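Side-chain contact in upstream of N-ras, isoform A (Drosophila melanogaster, PDB 4QQB), which binds RNA through its canonical cold-shock domains, regulating dosage compensation and, through the first of them, associating with the msl-2 3'-UTR: residues G19-C24 and L30-S35. Sequence-based numbering, arbitrary orientation.
Sequences GFIQCC and LFFHFS. With nucleotides of chain A.
F31 turns its edge toward the face of F20 in an offset edge-to-face pair, ring centroids 5.7 Å apart and planes at 78°. Each ring gives a face to RNA chain A: F20 CZ is 3.3 Å from N3 of cytidine 13, which sits toward the ring's rim, and N7 of adenosine 12 lies 3.4 Å above the F31 plane, over its centre. N3 of that adenosine lies at the F20 edge. H33 faces the base of cytidine 11 of chain A and donates NE2-H in its ring plane to that nucleotide's OP2 (3.0 Å, 155°); ND1 is hydrogen-bonded to S35 OG (2.7 Å, slightly out of plane), which probably helps fix the ring's rotation. A leucine replacing H33 would probably leave OP2 without this donor and the base without its facing ring. On the reverse side, F32 has CG between backbone N and carbonyl carbon (chi1 81°), laying its ring over G19; I21 crosses it at about a right angle, CD1 to CD1 3.5 Å. Antiparallel hydrogen-bonded pairs G19–F32 (G19 N to F32 O, 2.9 Å) and I21–L30 flank non-hydrogen-bonded F20–F31. GFI and LFFHF match the RNP1 and RNP2 motifs of this first cold-shock domain's OB fold. The hairpin continues through 19-23 to strand 7-14; behind it, I21, C23 and L30 pack on F52 of strand 49-56, and F32 meets A65 of strand 63-70.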
loop_
_atom_site.group_PDB
_atom_site.type_symbol
_atom_site.label_atom_id
_atom_site.label_comp_id
_atom_site.label_asym_id
_atom_site.label_seq_id
_atom_site.Cartn_x
_atom_site.Cartn_y
_atom_site.Cartn_z
ATOM N N GLY E 19 0.806 1.789 21.036
ATOM C CA GLY E 19 0.521 1.466 22.423
ATOM C C GLY E 19 -0.536 2.363 23.021
ATOM O O GLY E 19 -1.112 3.221 22.338
ATOM N N PHE E 20 -0.794 2.152 24.307
ATOM C CA PHE E 20 -1.754 2.964 25.026
ATOM C C PHE E 20 -1.180 3.419 26.354
ATOM O O PHE E 20 -0.419 2.697 26.996
ATOM C CB PHE E 20 -3.051 2.198 25.213
ATOM C CG PHE E 20 -3.741 1.879 23.922
ATOM C CD1 PHE E 20 -3.402 0.741 23.202
ATOM C CD2 PHE E 20 -4.713 2.723 23.417
ATOM C CE1 PHE E 20 -4.028 0.443 22.009
ATOM C CE2 PHE E 20 -5.347 2.433 22.225
ATOM C CZ PHE E 20 -5.003 1.291 21.519
ATOM N N ILE E 21 -1.559 4.631 26.746
ATOM C CA ILE E 21 -0.961 5.322 27.872
ATOM C C ILE E 21 -2.036 5.787 28.845
ATOM O O ILE E 21 -2.978 6.467 28.436
ATOM C CB ILE E 21 -0.185 6.555 27.371
ATOM C CG1 ILE E 21 1.142 6.118 26.755
ATOM C CG2 ILE E 21 0.050 7.548 28.502
ATOM C CD1 ILE E 21 1.872 7.228 26.025
ATOM N N GLN E 22 -1.897 5.433 30.123
ATOM C CA GLN E 22 -2.746 6.027 31.154
ATOM C C GLN E 22 -2.140 7.362 31.533
ATOM O O GLN E 22 -0.980 7.426 31.941
ATOM C CB GLN E 22 -2.900 5.133 32.393
ATOM C CG GLN E 22 -4.262 4.447 32.515
ATOM C CD GLN E 22 -5.443 5.409 32.558
ATOM O OE1 GLN E 22 -6.570 5.041 32.205
ATOM N NE2 GLN E 22 -5.193 6.648 32.983
ATOM N N CYS E 23 -2.926 8.424 31.372
ATOM C CA CYS E 23 -2.474 9.776 31.676
ATOM C C CYS E 23 -2.559 10.036 33.171
ATOM O O CYS E 23 -3.530 9.650 33.824
ATOM C CB CYS E 23 -3.320 10.807 30.927
ATOM S SG CYS E 23 -3.184 10.738 29.127
ATOM N N CYS E 24 -1.540 10.695 33.709
ATOM C CA CYS E 24 -1.484 10.963 35.140
ATOM C C CYS E 24 -2.325 12.177 35.495
ATOM O O CYS E 24 -3.259 12.073 36.289
ATOM C CB CYS E 24 -0.040 11.163 35.586
ATOM S SG CYS E 24 0.961 9.678 35.369
ATOM N N LEU E 30 -4.744 7.292 26.252
ATOM C CA LEU E 30 -4.441 7.710 24.878
ATOM C C LEU E 30 -3.723 6.658 24.048
ATOM O O LEU E 30 -2.928 5.871 24.553
ATOM C CB LEU E 30 -3.597 8.993 24.865
ATOM C CG LEU E 30 -4.229 10.251 25.472
ATOM C CD1 LEU E 30 -3.279 11.432 25.356
ATOM C CD2 LEU E 30 -5.568 10.574 24.824
ATOM N N PHE E 31 -4.028 6.680 22.757
ATOM C CA PHE E 31 -3.314 5.918 21.742
ATOM C C PHE E 31 -2.022 6.659 21.401
ATOM O O PHE E 31 -1.955 7.881 21.506
ATOM C CB PHE E 31 -4.209 5.802 20.493
ATOM C CG PHE E 31 -3.524 5.207 19.291
ATOM C CD1 PHE E 31 -2.785 6.006 18.429
ATOM C CD2 PHE E 31 -3.633 3.851 19.012
ATOM C CE1 PHE E 31 -2.153 5.459 17.324
ATOM C CE2 PHE E 31 -3.005 3.302 17.910
ATOM C CZ PHE E 31 -2.265 4.107 17.064
ATOM N N PHE E 32 -0.997 5.921 20.998
ATOM C CA PHE E 32 0.202 6.538 20.441
ATOM C C PHE E 32 0.910 5.571 19.508
ATOM O O PHE E 32 0.986 4.377 19.789
ATOM C CB PHE E 32 1.152 7.010 21.552
ATOM C CG PHE E 32 2.017 5.923 22.126
ATOM C CD1 PHE E 32 1.582 5.170 23.203
ATOM C CD2 PHE E 32 3.273 5.659 21.591
ATOM C CE1 PHE E 32 2.382 4.173 23.738
ATOM C CE2 PHE E 32 4.075 4.659 22.112
ATOM C CZ PHE E 32 3.628 3.916 23.189
ATOM N N HIS E 33 1.423 6.095 18.401
ATOM C CA HIS E 33 2.154 5.290 17.428
ATOM C C HIS E 33 3.658 5.401 17.694
ATOM O O HIS E 33 4.141 6.443 18.138
ATOM C CB HIS E 33 1.818 5.757 16.009
ATOM C CG HIS E 33 2.293 4.824 14.939
ATOM N ND1 HIS E 33 3.184 5.204 13.961
ATOM C CD2 HIS E 33 2.011 3.522 14.703
ATOM C CE1 HIS E 33 3.429 4.178 13.165
ATOM N NE2 HIS E 33 2.723 3.147 13.589
ATOM N N PHE E 34 4.402 4.336 17.408
ATOM C CA PHE E 34 5.845 4.326 17.671
ATOM C C PHE E 34 6.630 5.371 16.869
ATOM O O PHE E 34 7.783 5.657 17.195
ATOM C CB PHE E 34 6.433 2.920 17.479
ATOM C CG PHE E 34 5.946 1.907 18.491
ATOM C CD1 PHE E 34 5.233 2.297 19.635
ATOM C CD2 PHE E 34 6.224 0.556 18.316
ATOM C CE1 PHE E 34 4.799 1.358 20.556
ATOM C CE2 PHE E 34 5.789 -0.385 19.235
ATOM C CZ PHE E 34 5.077 0.017 20.356
ATOM N N SER E 35 6.007 5.939 15.839
ATOM C CA SER E 35 6.521 7.137 15.183
ATOM C C SER E 35 6.760 8.267 16.173
ATOM O O SER E 35 7.688 9.049 16.005
ATOM C CB SER E 35 5.536 7.635 14.131
ATOM O OG SER E 35 5.300 6.647 13.153
ATOM P P C A 11 0.971 0.554 11.165
ATOM O OP1 C A 11 1.399 1.298 9.964
ATOM O OP2 C A 11 1.828 0.562 12.366
ATOM O "O5'" C A 11 -0.492 1.050 11.553
ATOM C "C5'" C A 11 -1.113 0.644 12.783
ATOM C "C4'" C A 11 -2.013 1.740 13.299
ATOM O "O4'" C A 11 -1.226 2.932 13.578
ATOM C "C3'" C A 11 -3.116 2.185 12.342
ATOM O "O3'" C A 11 -4.327 2.406 13.057
ATOM C "C2'" C A 11 -2.578 3.497 11.783
ATOM O "O2'" C A 11 -3.596 4.357 11.322
ATOM C "C1'" C A 11 -1.862 4.057 13.006
ATOM N N1 C A 11 -0.837 5.070 12.700
ATOM C C2 C A 11 -0.991 6.377 13.186
ATOM O O2 C A 11 -1.994 6.657 13.860
ATOM N N3 C A 11 -0.045 7.302 12.904
ATOM C C4 C A 11 1.022 6.963 12.176
ATOM N N4 C A 11 1.931 7.906 11.922
ATOM C C5 C A 11 1.201 5.642 11.668
ATOM C C6 C A 11 0.259 4.735 11.957
ATOM P P A A 12 -5.539 1.374 12.929
ATOM O OP1 A A 12 -5.038 0.150 12.227
ATOM O OP2 A A 12 -6.702 2.111 12.386
ATOM O "O5'" A A 12 -5.893 1.068 14.452
ATOM C "C5'" A A 12 -5.511 -0.170 15.079
ATOM C "C4'" A A 12 -6.160 -0.280 16.433
ATOM O "O4'" A A 12 -5.837 0.910 17.197
ATOM C "C3'" A A 12 -7.687 -0.371 16.421
ATOM O "O3'" A A 12 -8.168 -1.229 17.452
ATOM C "C2'" A A 12 -8.115 1.078 16.640
ATOM O "O2'" A A 12 -9.370 1.246 17.262
ATOM C "C1'" A A 12 -7.028 1.568 17.585
ATOM N N9 A A 12 -6.791 3.010 17.538
ATOM C C8 A A 12 -6.136 3.726 16.568
ATOM N N7 A A 12 -6.049 5.007 16.826
ATOM C C5 A A 12 -6.688 5.145 18.049
ATOM C C6 A A 12 -6.938 6.263 18.866
ATOM N N6 A A 12 -6.558 7.505 18.558
ATOM N N1 A A 12 -7.596 6.057 20.028
ATOM C C2 A A 12 -7.983 4.811 20.333
ATOM N N3 A A 12 -7.808 3.682 19.646
ATOM C C4 A A 12 -7.146 3.922 18.502
ATOM P P C A 13 -8.379 -2.800 17.180
ATOM O OP1 C A 13 -7.697 -3.160 15.908
ATOM O OP2 C A 13 -9.820 -3.096 17.335
ATOM O "O5'" C A 13 -7.615 -3.476 18.405
ATOM C "C5'" C A 13 -6.249 -3.917 18.294
ATOM C "C4'" C A 13 -5.613 -4.029 19.663
ATOM O "O4'" C A 13 -5.589 -2.722 20.309
ATOM C "C3'" C A 13 -6.318 -4.959 20.643
ATOM O "O3'" C A 13 -5.377 -5.598 21.495
ATOM C "C2'" C A 13 -7.186 -4.002 21.446
ATOM O "O2'" C A 13 -7.568 -4.491 22.713
ATOM C "C1'" C A 13 -6.259 -2.796 21.553
ATOM N N1 C A 13 -6.982 -1.537 21.772
ATOM C C2 C A 13 -6.961 -0.949 23.041
ATOM O O2 C A 13 -6.313 -1.496 23.946
ATOM N N3 C A 13 -7.639 0.205 23.245
ATOM C C4 C A 13 -8.323 0.763 22.244
ATOM N N4 C A 13 -8.976 1.900 22.489
ATOM C C5 C A 13 -8.367 0.181 20.946
ATOM C C6 C A 13 -7.693 -0.961 20.757
#